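Local structure of putative TetR-family transcriptional regulator (Streptomyces coelicolor, 2HXO) at residues L64-V76 with L98-L112. The protein probably binds cis-regulatory DNA as a TetR-family transcriptional regulator, with a predicted helix-turn-helix near its N-terminus. Sequence-based numbering, arbitrary orientation.
Sequences LGAATDAVVTAAV and LWDATEAHPWLATQL
The carbonyl O of Leu-64, a residue whose side chain crosses that of Gln-111, takes two donors from Thr-68: its backbone N and its OG1, the latter at 2.9 Å from Leu-64 O. They arrive from opposite faces of the carbonyl plane, the hydroxyl standing 38° out of it. With OG1 beside the backbone N (chi1 -62°), the hydroxyl is turned back along its own helix while CG2, anti to that N, reaches Leu-108 and Leu-112. The whole side chain is a knob in a hole formed by Trp-107, Leu-108, Gln-111 and Leu-112. CG2 lies 3.6 Å from Leu-108 CD1, and OG1 meets the indole at its edge, near the ring plane. Cut back to an alanine here, the knob would probably leave the methyls of Leu-108 and Leu-112 without their partner, and Leu-64 O with one donor fewer. At the Leu-64 end, the bent Gln-111 chain crosses the leucine at about a right angle, with OE1 3.5 Å from Leu-64 CB.

One turn beyond Thr-68, Val-71 divides its two branches. CG2 sits over a face of the His-105 imidazole, a CH-pi contact 4.0 Å from the ring centroid, whereas CG1 meets Leu-108 CD2 tip to tip at 3.8 Å. His-105 ND1 and Trp-107 NE1 both hydrogen-bond to Asp-30 OD2, fixing the two rings to helix 18-31. Further along, Ala-75 CB comes within 3.7 Å of Ala-101 CB, a pair of alanines where the axes of helices 64-76 and 98-104 come within 8.9 Å. Beside this pair, Val-72 CG1 touches Leu-98 CD2.

Helix 60-76 is thus seated against the end of helix 87-104 and the start of helix 107-118, with the turn at His-105 between them. Across this interface the grip is apolar and aromatic; the Thr-68 hydroxyl bonds within its own helix, and ring nitrogens of His-105 and Trp-107 turn to Asp-30, consistent with a mainly hydrophobic link toward the N-terminal helices.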
loop_
_atom_site.group_PDB
_atom_site.type_symbol
_atom_site.label_atom_id
_atom_site.label_comp_id
_atom_site.label_asym_id
_atom_site.label_seq_id
_atom_site.Cartn_x
_atom_site.Cartn_y
_atom_site.Cartn_z
ATOM N N LEU A 64 -5.688 -12.894 15.375
ATOM C CA LEU A 64 -5.290 -12.449 14.043
ATOM C C LEU A 64 -3.864 -11.899 14.124
ATOM O O LEU A 64 -3.042 -12.149 13.240
ATOM C CB LEU A 64 -6.229 -11.355 13.532
ATOM C CG LEU A 64 -7.659 -11.759 13.155
ATOM C CD1 LEU A 64 -8.440 -10.516 12.748
ATOM C CD2 LEU A 64 -7.632 -12.774 12.023
ATOM N N GLY A 65 -3.578 -11.156 15.193
ATOM C CA GLY A 65 -2.249 -10.593 15.372
ATOM C C GLY A 65 -1.184 -11.664 15.535
ATOM O O GLY A 65 -0.094 -11.568 14.969
ATOM N N ALA A 66 -1.497 -12.696 16.306
ATOM C CA ALA A 66 -0.550 -13.773 16.533
ATOM C C ALA A 66 -0.311 -14.552 15.248
ATOM O O ALA A 66 0.790 -15.054 15.015
ATOM C CB ALA A 66 -1.071 -14.706 17.620
ATOM N N ALA A 67 -1.348 -14.662 14.419
ATOM C CA ALA A 67 -1.255 -15.385 13.151
ATOM C C ALA A 67 -0.395 -14.589 12.171
ATOM O O ALA A 67 0.472 -15.136 11.493
ATOM C CB ALA A 67 -2.647 -15.599 12.572
ATOM N N THR A 68 -0.646 -13.289 12.110
ATOM C CA THR A 68 0.112 -12.400 11.249
ATOM C C THR A 68 1.594 -12.438 11.654
ATOM O O THR A 68 2.477 -12.581 10.808
ATOM C CB THR A 68 -0.424 -10.968 11.373
ATOM O OG1 THR A 68 -1.787 -10.952 10.940
ATOM C CG2 THR A 68 0.403 -9.995 10.522
ATOM N N ASP A 69 1.843 -12.341 12.957
ATOM C CA ASP A 69 3.192 -12.347 13.518
ATOM C C ASP A 69 3.937 -13.643 13.215
ATOM O O ASP A 69 5.107 -13.623 12.828
ATOM C CB ASP A 69 3.111 -12.135 15.034
ATOM C CG ASP A 69 4.477 -12.010 15.700
ATOM O OD1 ASP A 69 4.994 -10.880 15.800
ATOM O OD2 ASP A 69 5.037 -13.039 16.131
ATOM N N ALA A 70 3.263 -14.774 13.393
ATOM C CA ALA A 70 3.889 -16.070 13.151
ATOM C C ALA A 70 4.311 -16.227 11.691
ATOM O O ALA A 70 5.418 -16.676 11.394
ATOM C CB ALA A 70 2.932 -17.190 13.543
ATOM N N VAL A 71 3.419 -15.866 10.783
ATOM C CA VAL A 71 3.698 -15.964 9.360
ATOM C C VAL A 71 4.840 -15.033 8.937
ATOM O O VAL A 71 5.723 -15.425 8.182
ATOM C CB VAL A 71 2.426 -15.635 8.541
ATOM C CG1 VAL A 71 2.802 -15.116 7.159
ATOM C CG2 VAL A 71 1.566 -16.886 8.423
ATOM N N VAL A 72 4.812 -13.801 9.433
ATOM C CA VAL A 72 5.835 -12.819 9.102
ATOM C C VAL A 72 7.208 -13.251 9.622
ATOM O O VAL A 72 8.194 -13.241 8.879
ATOM C CB VAL A 72 5.452 -11.435 9.674
ATOM C CG1 VAL A 72 6.615 -10.467 9.555
ATOM C CG2 VAL A 72 4.239 -10.894 8.924
ATOM N N THR A 73 7.265 -13.636 10.892
ATOM C CA THR A 73 8.508 -14.077 11.503
ATOM C C THR A 73 9.114 -15.241 10.741
ATOM O O THR A 73 10.315 -15.271 10.476
ATOM C CB THR A 73 8.285 -14.534 12.959
ATOM O OG1 THR A 73 7.970 -13.403 13.779
ATOM C CG2 THR A 73 9.529 -15.218 13.506
ATOM N N ALA A 74 8.277 -16.208 10.388
ATOM C CA ALA A 74 8.749 -17.393 9.681
ATOM C C ALA A 74 9.286 -17.053 8.300
ATOM O O ALA A 74 10.329 -17.566 7.891
ATOM C CB ALA A 74 7.624 -18.431 9.574
ATOM N N ALA A 75 8.585 -16.180 7.588
ATOM C CA ALA A 75 8.998 -15.807 6.241
ATOM C C ALA A 75 10.277 -14.974 6.206
ATOM O O ALA A 75 11.197 -15.254 5.433
ATOM C CB ALA A 75 7.874 -15.055 5.549
ATOM N N VAL A 76 10.329 -13.946 7.045
ATOM C CA VAL A 76 11.477 -13.055 7.096
ATOM C C VAL A 76 12.775 -13.721 7.532
ATOM O O VAL A 76 13.846 -13.372 7.043
ATOM C CB VAL A 76 11.195 -11.855 8.023
ATOM C CG1 VAL A 76 12.465 -11.051 8.248
ATOM C CG2 VAL A 76 10.117 -10.985 7.409
ATOM N N LEU A 98 8.428 -10.548 3.158
ATOM C CA LEU A 98 7.081 -10.001 3.283
ATOM C C LEU A 98 6.285 -10.194 1.992
ATOM O O LEU A 98 5.122 -10.578 2.023
ATOM C CB LEU A 98 7.139 -8.513 3.657
ATOM C CG LEU A 98 7.585 -8.228 5.099
ATOM C CD1 LEU A 98 7.675 -6.734 5.328
ATOM C CD2 LEU A 98 6.594 -8.870 6.080
ATOM N N TRP A 99 6.917 -9.923 0.853
ATOM C CA TRP A 99 6.258 -10.078 -0.438
ATOM C C TRP A 99 5.777 -11.515 -0.655
ATOM O O TRP A 99 4.621 -11.743 -1.024
ATOM C CB TRP A 99 7.216 -9.678 -1.565
ATOM C CG TRP A 99 6.732 -10.073 -2.941
ATOM C CD1 TRP A 99 6.856 -11.305 -3.540
ATOM C CD2 TRP A 99 6.094 -9.224 -3.906
ATOM N NE1 TRP A 99 6.344 -11.264 -4.818
ATOM C CE2 TRP A 99 5.871 -10.001 -5.067
ATOM C CE3 TRP A 99 5.695 -7.884 -3.903
ATOM C CZ2 TRP A 99 5.269 -9.477 -6.214
ATOM C CZ3 TRP A 99 5.095 -7.362 -5.045
ATOM C CH2 TRP A 99 4.890 -8.157 -6.184
ATOM N N ASP A 100 6.662 -12.483 -0.431
ATOM C CA ASP A 100 6.304 -13.883 -0.606
ATOM C C ASP A 100 5.245 -14.332 0.400
ATOM O O ASP A 100 4.363 -15.136 0.073
ATOM C CB ASP A 100 7.544 -14.777 -0.489
ATOM C CG ASP A 100 8.512 -14.588 -1.652
ATOM O OD1 ASP A 100 8.069 -14.123 -2.730
ATOM O OD2 ASP A 100 9.711 -14.910 -1.496
ATOM N N ALA A 101 5.327 -13.822 1.625
ATOM C CA ALA A 101 4.354 -14.191 2.640
ATOM C C ALA A 101 2.952 -13.690 2.274
ATOM O O ALA A 101 1.980 -14.433 2.395
ATOM C CB ALA A 101 4.778 -13.637 4.012
ATOM N N THR A 102 2.833 -12.442 1.828
ATOM C CA THR A 102 1.513 -11.914 1.485
ATOM C C THR A 102 0.984 -12.589 0.219
ATOM O O THR A 102 -0.199 -12.513 -0.109
ATOM C CB THR A 102 1.552 -10.393 1.268
ATOM O OG1 THR A 102 2.200 -10.109 0.028
ATOM C CG2 THR A 102 2.306 -9.712 2.399
ATOM N N GLU A 103 1.882 -13.267 -0.481
ATOM C CA GLU A 103 1.537 -13.959 -1.711
ATOM C C GLU A 103 1.004 -15.345 -1.355
ATOM O O GLU A 103 0.068 -15.852 -1.987
ATOM C CB GLU A 103 2.784 -14.053 -2.593
ATOM C CG GLU A 103 2.635 -14.869 -3.858
ATOM C CD GLU A 103 3.578 -14.384 -4.952
ATOM O OE1 GLU A 103 3.238 -13.375 -5.615
ATOM O OE2 GLU A 103 4.659 -14.996 -5.139
ATOM N N ALA A 104 1.597 -15.948 -0.332
ATOM C CA ALA A 104 1.176 -17.267 0.120
ATOM C C ALA A 104 -0.066 -17.158 1.008
ATOM O O ALA A 104 -0.861 -18.099 1.105
ATOM C CB ALA A 104 2.309 -17.941 0.885
ATOM N N HIS A 105 -0.231 -16.005 1.650
ATOM C CA HIS A 105 -1.365 -15.758 2.536
ATOM C C HIS A 105 -2.016 -14.416 2.192
ATOM O O HIS A 105 -1.649 -13.375 2.740
ATOM C CB HIS A 105 -0.898 -15.737 3.994
ATOM C CG HIS A 105 -0.206 -16.991 4.441
ATOM N ND1 HIS A 105 -0.630 -18.012 5.222
ATOM C CD2 HIS A 105 1.102 -17.279 4.119
ATOM C CE1 HIS A 105 0.424 -18.885 5.362
ATOM N NE2 HIS A 105 1.457 -18.419 4.687
ATOM N N PRO A 106 -2.999 -14.427 1.283
ATOM C CA PRO A 106 -3.726 -13.233 0.832
ATOM C C PRO A 106 -4.247 -12.339 1.944
ATOM O O PRO A 106 -4.203 -11.110 1.846
ATOM C CB PRO A 106 -4.854 -13.820 -0.012
ATOM C CG PRO A 106 -4.213 -15.049 -0.595
ATOM C CD PRO A 106 -3.496 -15.634 0.600
ATOM N N TRP A 107 -4.757 -12.961 2.997
ATOM C CA TRP A 107 -5.292 -12.218 4.134
ATOM C C TRP A 107 -4.221 -11.378 4.855
ATOM O O TRP A 107 -4.541 -10.390 5.517
ATOM C CB TRP A 107 -5.923 -13.192 5.131
ATOM C CG TRP A 107 -4.985 -14.296 5.561
ATOM C CD1 TRP A 107 -4.834 -15.522 4.978
ATOM C CD2 TRP A 107 -4.053 -14.256 6.652
ATOM N NE1 TRP A 107 -3.870 -16.252 5.639
ATOM C CE2 TRP A 107 -3.373 -15.498 6.669
ATOM C CE3 TRP A 107 -3.725 -13.291 7.616
ATOM C CZ2 TRP A 107 -2.382 -15.801 7.616
ATOM C CZ3 TRP A 107 -2.737 -13.594 8.561
ATOM C CH2 TRP A 107 -2.080 -14.840 8.550
ATOM N N LEU A 108 -2.955 -11.764 4.716
ATOM C CA LEU A 108 -1.861 -11.062 5.387
ATOM C C LEU A 108 -1.783 -9.559 5.138
ATOM O O LEU A 108 -1.570 -8.785 6.075
ATOM C CB LEU A 108 -0.512 -11.692 5.022
ATOM C CG LEU A 108 0.661 -11.262 5.912
ATOM C CD1 LEU A 108 0.414 -11.736 7.343
ATOM C CD2 LEU A 108 1.960 -11.856 5.401
ATOM N N ALA A 109 -1.945 -9.143 3.887
ATOM C CA ALA A 109 -1.860 -7.726 3.549
ATOM C C ALA A 109 -2.844 -6.863 4.334
ATOM O O ALA A 109 -2.500 -5.773 4.790
ATOM C CB ALA A 109 -2.085 -7.533 2.053
ATOM N N THR A 110 -4.069 -7.355 4.485
ATOM C CA THR A 110 -5.097 -6.627 5.211
ATOM C C THR A 110 -4.764 -6.539 6.698
ATOM O O THR A 110 -4.973 -5.502 7.329
ATOM C CB THR A 110 -6.481 -7.308 5.051
ATOM O OG1 THR A 110 -6.846 -7.324 3.665
ATOM C CG2 THR A 110 -7.551 -6.549 5.838
ATOM N N GLN A 111 -4.243 -7.629 7.254
ATOM C CA GLN A 111 -3.903 -7.653 8.668
ATOM C C GLN A 111 -2.767 -6.704 9.010
ATOM O O GLN A 111 -2.746 -6.130 10.101
ATOM C CB GLN A 111 -3.558 -9.077 9.106
ATOM C CG GLN A 111 -4.778 -9.969 9.213
ATOM C CD GLN A 111 -5.886 -9.303 10.001
ATOM O OE1 GLN A 111 -5.667 -8.839 11.119
ATOM N NE2 GLN A 111 -7.084 -9.249 9.421
ATOM N N LEU A 112 -1.829 -6.532 8.081
ATOM C CA LEU A 112 -0.707 -5.626 8.301
ATOM C C LEU A 112 -1.186 -4.173 8.354
ATOM O O LEU A 112 -0.695 -3.373 9.152
ATOM C CB LEU A 112 0.331 -5.793 7.195
ATOM C CG LEU A 112 1.105 -7.112 7.161
ATOM C CD1 LEU A 112 1.943 -7.166 5.893
ATOM C CD2 LEU A 112 1.989 -7.237 8.395
#